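PDB 3V71: pumilio domain-containing protein 7 from Caenorhabditis elegans, which binds a consensus sequence in the 3' untranslated regions of messenger RNAs, modulating their expression and stability during oocyte formation and early embryonic divisions. Local coordinates for residues Cys178-Asp192 with Arg223-Val237. Numbering follows the deposited sequence.
Sequences CQDKYGCRLVQQVID and RLSSNEFANYVIQYV. With nucleotides of chain B.
Phe229 turns its CG anti to the carbonyl carbon (chi1 -52°), which lays the ring under Lys181: Lys181 CA stands over the face, 3.6 Å from the Phe229 centroid and 5° off the normal, a CH-pi contact. The aliphatic part of Glu228 covers the opposite face, while Gln179 O meets the ring at its edge, 3.1 Å from Phe229 CD2. Val233 has CG1 anti to the backbone N, which puts CG2 anti to the carbonyl carbon, 3.5 Å from Cys184 SG; the side chain is a knob among Cys178, Cys184, Val187 and Gln188. Further along, Tyr236 lies with one face against Gln188 CB and its edge at Ile191 CG2.

These are successive Pumilio repeats, predicted as the fifth and sixth, and helices 183-192 and 231-237 run side by side at 20° as RNA-reading helices of the PUF superhelix. Asn231 and Gln235 read the U6 base of chain B: Asn231 OD1 accepts from U6 N3, Asn231 ND2 gives to U6 O2, and Gln235 NE2 reaches U6 O4 at 2.8 Å. Asn231 ND2 also donates to Asn227 O at 2.7 Å, nearly straight and in the amide plane, and Gln235 NE2 bonds to Asn231 OD1, which would help hold the two amides in place. Tyr232 lays one ring face over the A7 base of chain B, whose C4 sits 3.3 Å above the plane; an alanine here would probably leave A7 without its aromatic platform and the base freer to shift. Asn227 OD1 accepts from Phe229 N, an Asx turn, and from Ala230 N, an Asx motif.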
loop_
_atom_site.group_PDB
_atom_site.type_symbol
_atom_site.label_atom_id
_atom_site.label_comp_id
_atom_site.label_asym_id
_atom_site.label_seq_id
_atom_site.Cartn_x
_atom_site.Cartn_y
_atom_site.Cartn_z
ATOM N N CYS A 178 -3.920 -5.338 -7.190
ATOM C CA CYS A 178 -3.347 -3.992 -7.327
ATOM C C CYS A 178 -4.233 -3.045 -8.110
ATOM O O CYS A 178 -4.155 -1.836 -7.926
ATOM C CB CYS A 178 -1.928 -4.001 -7.906
ATOM S SG CYS A 178 -1.563 -5.364 -8.991
ATOM N N GLN A 179 -5.091 -3.587 -8.961
ATOM C CA GLN A 179 -6.050 -2.742 -9.656
ATOM C C GLN A 179 -7.255 -2.321 -8.798
ATOM O O GLN A 179 -7.956 -1.368 -9.133
ATOM C CB GLN A 179 -6.467 -3.371 -10.988
ATOM C CG GLN A 179 -5.637 -2.830 -12.169
ATOM C CD GLN A 179 -5.676 -3.711 -13.403
ATOM O OE1 GLN A 179 -5.626 -4.937 -13.306
ATOM N NE2 GLN A 179 -5.755 -3.087 -14.573
ATOM N N ASP A 180 -7.463 -3.008 -7.674
ATOM C CA ASP A 180 -8.579 -2.716 -6.769
ATOM C C ASP A 180 -8.303 -1.537 -5.853
ATOM O O ASP A 180 -7.189 -1.365 -5.369
ATOM C CB ASP A 180 -8.934 -3.935 -5.916
ATOM C CG ASP A 180 -9.774 -3.567 -4.687
ATOM O OD1 ASP A 180 -11.026 -3.563 -4.777
ATOM O OD2 ASP A 180 -9.181 -3.270 -3.625
ATOM N N LYS A 181 -9.344 -0.750 -5.596
ATOM C CA LYS A 181 -9.253 0.449 -4.770
ATOM C C LYS A 181 -8.491 0.243 -3.461
ATOM O O LYS A 181 -7.705 1.095 -3.043
ATOM C CB LYS A 181 -10.660 0.976 -4.484
ATOM C CG LYS A 181 -10.684 2.285 -3.726
ATOM C CD LYS A 181 -12.100 2.805 -3.575
ATOM C CE LYS A 181 -12.120 4.280 -3.165
ATOM N NZ LYS A 181 -11.718 5.205 -4.281
ATOM N N TYR A 182 -8.720 -0.898 -2.821
ATOM C CA TYR A 182 -8.199 -1.149 -1.481
ATOM C C TYR A 182 -6.999 -2.094 -1.476
ATOM O O TYR A 182 -6.090 -1.953 -0.650
ATOM C CB TYR A 182 -9.321 -1.677 -0.581
ATOM C CG TYR A 182 -10.476 -0.709 -0.508
ATOM C CD1 TYR A 182 -10.365 0.472 0.221
ATOM C CD2 TYR A 182 -11.660 -0.950 -1.197
ATOM C CE1 TYR A 182 -11.395 1.375 0.272
ATOM C CE2 TYR A 182 -12.705 -0.044 -1.151
ATOM C CZ TYR A 182 -12.567 1.119 -0.411
ATOM O OH TYR A 182 -13.599 2.040 -0.340
ATOM N N GLY A 183 -6.996 -3.048 -2.402
ATOM C CA GLY A 183 -5.931 -4.028 -2.485
ATOM C C GLY A 183 -4.622 -3.432 -2.962
ATOM O O GLY A 183 -3.579 -4.072 -2.892
ATOM N N CYS A 184 -4.681 -2.203 -3.456
ATOM C CA CYS A 184 -3.488 -1.508 -3.910
ATOM C C CYS A 184 -2.489 -1.277 -2.772
ATOM O O CYS A 184 -1.337 -1.702 -2.852
ATOM C CB CYS A 184 -3.877 -0.177 -4.540
ATOM S SG CYS A 184 -2.490 0.723 -5.242
ATOM N N ARG A 185 -2.929 -0.605 -1.712
ATOM C CA ARG A 185 -2.059 -0.333 -0.565
ATOM C C ARG A 185 -1.440 -1.604 0.022
ATOM O O ARG A 185 -0.332 -1.576 0.550
ATOM C CB ARG A 185 -2.814 0.445 0.514
ATOM C CG ARG A 185 -2.017 0.667 1.796
ATOM C CD ARG A 185 -2.796 1.495 2.813
ATOM N NE ARG A 185 -2.199 1.445 4.144
ATOM C CZ ARG A 185 -1.418 2.391 4.661
ATOM N NH1 ARG A 185 -1.132 3.480 3.957
ATOM N NH2 ARG A 185 -0.926 2.247 5.891
ATOM N N LEU A 186 -2.155 -2.719 -0.074
ATOM C CA LEU A 186 -1.619 -3.993 0.384
ATOM C C LEU A 186 -0.369 -4.386 -0.400
ATOM O O LEU A 186 0.653 -4.759 0.187
ATOM C CB LEU A 186 -2.668 -5.098 0.255
ATOM C CG LEU A 186 -2.179 -6.493 0.662
ATOM C CD1 LEU A 186 -1.852 -6.560 2.165
ATOM C CD2 LEU A 186 -3.202 -7.550 0.278
ATOM N N VAL A 187 -0.468 -4.303 -1.727
ATOM C CA VAL A 187 0.631 -4.648 -2.622
ATOM C C VAL A 187 1.863 -3.808 -2.321
ATOM O O VAL A 187 2.980 -4.324 -2.277
ATOM C CB VAL A 187 0.255 -4.430 -4.091
ATOM C CG1 VAL A 187 1.325 -5.023 -4.977
ATOM C CG2 VAL A 187 -1.088 -5.056 -4.399
ATOM N N GLN A 188 1.654 -2.513 -2.120
ATOM C CA GLN A 188 2.734 -1.625 -1.717
ATOM C C GLN A 188 3.404 -2.117 -0.442
ATOM O O GLN A 188 4.630 -2.208 -0.367
ATOM C CB GLN A 188 2.205 -0.208 -1.506
ATOM C CG GLN A 188 1.499 0.370 -2.724
ATOM C CD GLN A 188 1.038 1.797 -2.511
ATOM O OE1 GLN A 188 -0.104 2.156 -2.835
ATOM N NE2 GLN A 188 1.924 2.625 -1.964
ATOM N N GLN A 189 2.587 -2.441 0.557
ATOM C CA GLN A 189 3.076 -2.867 1.862
ATOM C C GLN A 189 3.803 -4.192 1.803
ATOM O O GLN A 189 4.817 -4.364 2.473
ATOM C CB GLN A 189 1.927 -2.971 2.858
ATOM C CG GLN A 189 1.331 -1.640 3.269
ATOM C CD GLN A 189 0.017 -1.812 4.002
ATOM O OE1 GLN A 189 -0.641 -2.850 3.890
ATOM N NE2 GLN A 189 -0.369 -0.796 4.764
ATOM N N VAL A 190 3.276 -5.134 1.025
ATOM C CA VAL A 190 3.941 -6.425 0.853
ATOM C C VAL A 190 5.350 -6.244 0.303
ATOM O O VAL A 190 6.307 -6.865 0.779
ATOM C CB VAL A 190 3.189 -7.333 -0.121
ATOM C CG1 VAL A 190 4.063 -8.524 -0.509
ATOM C CG2 VAL A 190 1.890 -7.796 0.489
ATOM N N ILE A 191 5.455 -5.398 -0.719
ATOM C CA ILE A 191 6.727 -5.056 -1.323
ATOM C C ILE A 191 7.641 -4.406 -0.304
ATOM O O ILE A 191 8.751 -4.869 -0.067
ATOM C CB ILE A 191 6.519 -4.097 -2.498
ATOM C CG1 ILE A 191 5.928 -4.851 -3.685
ATOM C CG2 ILE A 191 7.826 -3.422 -2.886
ATOM C CD1 ILE A 191 5.608 -3.963 -4.846
ATOM N N ASP A 192 7.170 -3.323 0.296
ATOM C CA ASP A 192 7.927 -2.651 1.337
ATOM C C ASP A 192 8.543 -3.673 2.301
ATOM O O ASP A 192 9.676 -3.520 2.760
ATOM C CB ASP A 192 7.008 -1.703 2.101
ATOM C CG ASP A 192 7.766 -0.606 2.807
ATOM O OD1 ASP A 192 8.894 -0.879 3.273
ATOM O OD2 ASP A 192 7.245 0.530 2.883
ATOM N N ARG A 223 -0.548 -1.571 -18.564
ATOM C CA ARG A 223 -1.927 -1.616 -18.093
ATOM C C ARG A 223 -2.013 -1.110 -16.662
ATOM O O ARG A 223 -2.948 -0.400 -16.302
ATOM C CB ARG A 223 -2.494 -3.034 -18.176
ATOM C CG ARG A 223 -3.881 -3.186 -17.559
ATOM C CD ARG A 223 -4.467 -4.561 -17.840
ATOM N NE ARG A 223 -4.503 -4.841 -19.271
ATOM C CZ ARG A 223 -5.537 -4.563 -20.057
ATOM N NH1 ARG A 223 -6.627 -4.006 -19.543
ATOM N NH2 ARG A 223 -5.483 -4.846 -21.355
ATOM N N LEU A 224 -1.029 -1.475 -15.850
ATOM C CA LEU A 224 -1.006 -1.046 -14.459
ATOM C C LEU A 224 -0.825 0.460 -14.323
ATOM O O LEU A 224 -1.510 1.111 -13.533
ATOM C CB LEU A 224 0.102 -1.769 -13.697
ATOM C CG LEU A 224 -0.132 -3.251 -13.414
ATOM C CD1 LEU A 224 1.020 -3.800 -12.600
ATOM C CD2 LEU A 224 -1.453 -3.471 -12.694
ATOM N N SER A 225 0.106 1.010 -15.092
ATOM C CA SER A 225 0.427 2.428 -15.009
ATOM C C SER A 225 -0.744 3.285 -15.466
ATOM O O SER A 225 -0.893 4.441 -15.069
ATOM C CB SER A 225 1.654 2.722 -15.853
ATOM O OG SER A 225 2.715 1.862 -15.493
ATOM N N SER A 226 -1.586 2.697 -16.300
ATOM C CA SER A 226 -2.711 3.409 -16.877
ATOM C C SER A 226 -3.986 3.239 -16.060
ATOM O O SER A 226 -5.013 3.839 -16.383
ATOM C CB SER A 226 -2.929 2.929 -18.310
ATOM O OG SER A 226 -1.817 3.293 -19.102
ATOM N N ASN A 227 -3.901 2.425 -15.006
ATOM C CA ASN A 227 -5.046 2.066 -14.181
ATOM C C ASN A 227 -5.261 3.013 -13.010
ATOM O O ASN A 227 -4.305 3.451 -12.367
ATOM C CB ASN A 227 -4.892 0.645 -13.666
ATOM C CG ASN A 227 -5.933 0.287 -12.627
ATOM O OD1 ASN A 227 -5.742 0.517 -11.434
ATOM N ND2 ASN A 227 -7.036 -0.289 -13.075
ATOM N N GLU A 228 -6.535 3.293 -12.737
ATOM C CA GLU A 228 -6.985 4.263 -11.745
ATOM C C GLU A 228 -6.348 4.142 -10.362
ATOM O O GLU A 228 -6.224 5.133 -9.635
ATOM C CB GLU A 228 -8.500 4.151 -11.604
ATOM C CG GLU A 228 -9.111 5.182 -10.686
ATOM C CD GLU A 228 -10.621 5.070 -10.625
ATOM O OE1 GLU A 228 -11.167 4.152 -11.292
ATOM O OE2 GLU A 228 -11.247 5.900 -9.916
ATOM N N PHE A 229 -5.967 2.927 -9.990
ATOM C CA PHE A 229 -5.342 2.692 -8.698
ATOM C C PHE A 229 -3.924 2.125 -8.865
ATOM O O PHE A 229 -2.967 2.652 -8.291
ATOM C CB PHE A 229 -6.219 1.764 -7.839
ATOM C CG PHE A 229 -7.651 2.219 -7.732
ATOM C CD1 PHE A 229 -7.996 3.290 -6.918
ATOM C CD2 PHE A 229 -8.652 1.591 -8.455
ATOM C CE1 PHE A 229 -9.312 3.722 -6.832
ATOM C CE2 PHE A 229 -9.969 2.022 -8.372
ATOM C CZ PHE A 229 -10.296 3.087 -7.562
ATOM N N ALA A 230 -3.785 1.075 -9.672
ATOM C CA ALA A 230 -2.506 0.375 -9.802
ATOM C C ALA A 230 -1.332 1.303 -10.073
ATOM O O ALA A 230 -0.196 0.982 -9.732
ATOM C CB ALA A 230 -2.583 -0.704 -10.867
ATOM N N ASN A 231 -1.604 2.445 -10.698
ATOM C CA ASN A 231 -0.550 3.395 -10.998
ATOM C C ASN A 231 0.191 3.808 -9.738
ATOM O O ASN A 231 1.343 4.210 -9.789
ATOM C CB ASN A 231 -1.100 4.620 -11.735
ATOM C CG ASN A 231 -1.891 5.562 -10.834
ATOM O OD1 ASN A 231 -1.329 6.425 -10.165
ATOM N ND2 ASN A 231 -3.205 5.430 -10.860
ATOM N N TYR A 232 -0.472 3.693 -8.599
ATOM C CA TYR A 232 0.131 4.109 -7.342
ATOM C C TYR A 232 1.190 3.109 -6.888
ATOM O O TYR A 232 2.109 3.458 -6.153
ATOM C CB TYR A 232 -0.938 4.263 -6.274
ATOM C CG TYR A 232 -1.719 5.549 -6.328
ATOM C CD1 TYR A 232 -1.159 6.742 -5.881
ATOM C CD2 TYR A 232 -3.032 5.568 -6.780
ATOM C CE1 TYR A 232 -1.875 7.928 -5.912
ATOM C CE2 TYR A 232 -3.760 6.751 -6.809
ATOM C CZ TYR A 232 -3.175 7.924 -6.375
ATOM O OH TYR A 232 -3.898 9.101 -6.394
ATOM N N VAL A 233 1.052 1.864 -7.331
ATOM C CA VAL A 233 2.050 0.831 -7.051
ATOM C C VAL A 233 3.320 1.052 -7.870
ATOM O O VAL A 233 4.433 0.988 -7.349
ATOM C CB VAL A 233 1.527 -0.560 -7.399
ATOM C CG1 VAL A 233 2.625 -1.590 -7.193
ATOM C CG2 VAL A 233 0.301 -0.887 -6.563
ATOM N N ILE A 234 3.131 1.293 -9.161
ATOM C CA ILE A 234 4.220 1.659 -10.047
ATOM C C ILE A 234 5.020 2.811 -9.458
ATOM O O ILE A 234 6.232 2.693 -9.269
ATOM C CB ILE A 234 3.691 2.050 -11.427
ATOM C CG1 ILE A 234 2.778 0.949 -11.959
ATOM C CG2 ILE A 234 4.838 2.319 -12.384
ATOM C CD1 ILE A 234 3.435 -0.413 -11.990
ATOM N N GLN A 235 4.343 3.917 -9.155
ATOM C CA GLN A 235 4.999 5.058 -8.528
ATOM C C GLN A 235 5.716 4.663 -7.238
ATOM O O GLN A 235 6.751 5.230 -6.900
ATOM C CB GLN A 235 4.000 6.171 -8.209
ATOM C CG GLN A 235 2.934 6.409 -9.245
ATOM C CD GLN A 235 2.331 7.792 -9.133
ATOM O OE1 GLN A 235 3.035 8.760 -8.843
ATOM N NE2 GLN A 235 1.024 7.896 -9.368
ATOM N N TYR A 236 5.158 3.713 -6.496
ATOM C CA TYR A 236 5.842 3.242 -5.310
ATOM C C TYR A 236 7.212 2.690 -5.704
ATOM O O TYR A 236 8.241 3.157 -5.221
ATOM C CB TYR A 236 5.026 2.180 -4.571
ATOM C CG TYR A 236 5.684 1.748 -3.277
ATOM C CD1 TYR A 236 5.614 2.541 -2.142
ATOM C CD2 TYR A 236 6.401 0.566 -3.203
ATOM C CE1 TYR A 236 6.231 2.165 -0.973
ATOM C CE2 TYR A 236 7.023 0.182 -2.043
ATOM C CZ TYR A 236 6.934 0.983 -0.927
ATOM O OH TYR A 236 7.555 0.592 0.241
ATOM N N VAL A 237 7.216 1.705 -6.595
ATOM C CA VAL A 237 8.451 1.085 -7.068
ATOM C C VAL A 237 9.503 2.103 -7.530
ATOM O O VAL A 237 10.695 1.943 -7.275
ATOM C CB VAL A 237 8.159 0.086 -8.217
ATOM C CG1 VAL A 237 9.455 -0.433 -8.827
ATOM C CG2 VAL A 237 7.273 -1.060 -7.716
ATOM P P A B 7 -8.161 11.756 -5.415
ATOM O OP1 A B 7 -9.555 11.879 -4.930
ATOM O OP2 A B 7 -7.269 12.941 -5.330
ATOM O "O5'" A B 7 -7.453 10.504 -4.734
ATOM C "C5'" A B 7 -8.119 9.722 -3.753
ATOM C "C4'" A B 7 -8.011 8.247 -4.056
ATOM O "O4'" A B 7 -6.760 7.972 -4.735
ATOM C "C3'" A B 7 -7.977 7.328 -2.854
ATOM O "O3'" A B 7 -9.256 7.071 -2.317
ATOM C "C2'" A B 7 -7.270 6.091 -3.398
ATOM O "O2'" A B 7 -8.145 5.323 -4.212
ATOM C "C1'" A B 7 -6.237 6.735 -4.303
ATOM N N9 A B 7 -4.957 6.991 -3.621
ATOM C C8 A B 7 -4.518 8.210 -3.164
ATOM N N7 A B 7 -3.308 8.180 -2.652
ATOM C C5 A B 7 -2.933 6.854 -2.805
ATOM C C6 A B 7 -1.756 6.196 -2.456
ATOM N N6 A B 7 -0.763 6.865 -1.870
ATOM N N1 A B 7 -1.650 4.863 -2.719
ATOM C C2 A B 7 -2.694 4.256 -3.313
ATOM N N3 A B 7 -3.869 4.779 -3.694
ATOM C C4 A B 7 -3.923 6.100 -3.408
ATOM P P U B 6 -8.496 15.039 -10.878
ATOM O OP1 U B 6 -9.786 14.316 -10.934
ATOM O OP2 U B 6 -8.405 16.288 -10.081
ATOM O "O5'" U B 6 -7.334 14.042 -10.444
ATOM C "C5'" U B 6 -7.264 13.529 -9.120
ATOM C "C4'" U B 6 -7.300 12.020 -9.112
ATOM O "O4'" U B 6 -6.234 11.498 -9.944
ATOM C "C3'" U B 6 -7.074 11.353 -7.764
ATOM O "O3'" U B 6 -8.239 11.327 -6.960
ATOM C "C2'" U B 6 -6.571 9.966 -8.148
ATOM O "O2'" U B 6 -7.656 9.104 -8.464
ATOM C "C1'" U B 6 -5.789 10.259 -9.434
ATOM N N1 U B 6 -4.322 10.327 -9.194
ATOM C C2 U B 6 -3.608 9.174 -9.502
ATOM O O2 U B 6 -4.148 8.176 -9.947
ATOM N N3 U B 6 -2.257 9.225 -9.258
ATOM C C4 U B 6 -1.545 10.299 -8.760
ATOM O O4 U B 6 -0.318 10.196 -8.593
ATOM C C5 U B 6 -2.354 11.455 -8.472
ATOM C C6 U B 6 -3.682 11.436 -8.682
ATOM P P U B 8 -9.506 7.228 -0.741
ATOM O OP1 U B 8 -10.970 7.296 -0.544
ATOM O OP2 U B 8 -8.664 8.362 -0.273
ATOM O "O5'" U B 8 -8.936 5.861 -0.159
ATOM C "C5'" U B 8 -9.131 4.634 -0.848
ATOM C "C4'" U B 8 -8.046 3.642 -0.513
ATOM O "O4'" U B 8 -6.804 4.042 -1.147
ATOM C "C3'" U B 8 -7.687 3.522 0.961
ATOM O "O3'" U B 8 -8.585 2.690 1.684
ATOM C "C2'" U B 8 -6.254 2.992 0.915
ATOM O "O2'" U B 8 -6.242 1.592 0.674
ATOM C "C1'" U B 8 -5.708 3.692 -0.329
ATOM N N1 U B 8 -4.951 4.921 0.001
ATOM C C2 U B 8 -3.627 4.764 0.376
ATOM O O2 U B 8 -3.086 3.674 0.457
ATOM N N3 U B 8 -2.957 5.930 0.659
ATOM C C4 U B 8 -3.470 7.213 0.595
ATOM O O4 U B 8 -2.738 8.161 0.881
ATOM C C5 U B 8 -4.844 7.297 0.189
ATOM C C6 U B 8 -5.519 6.174 -0.092
#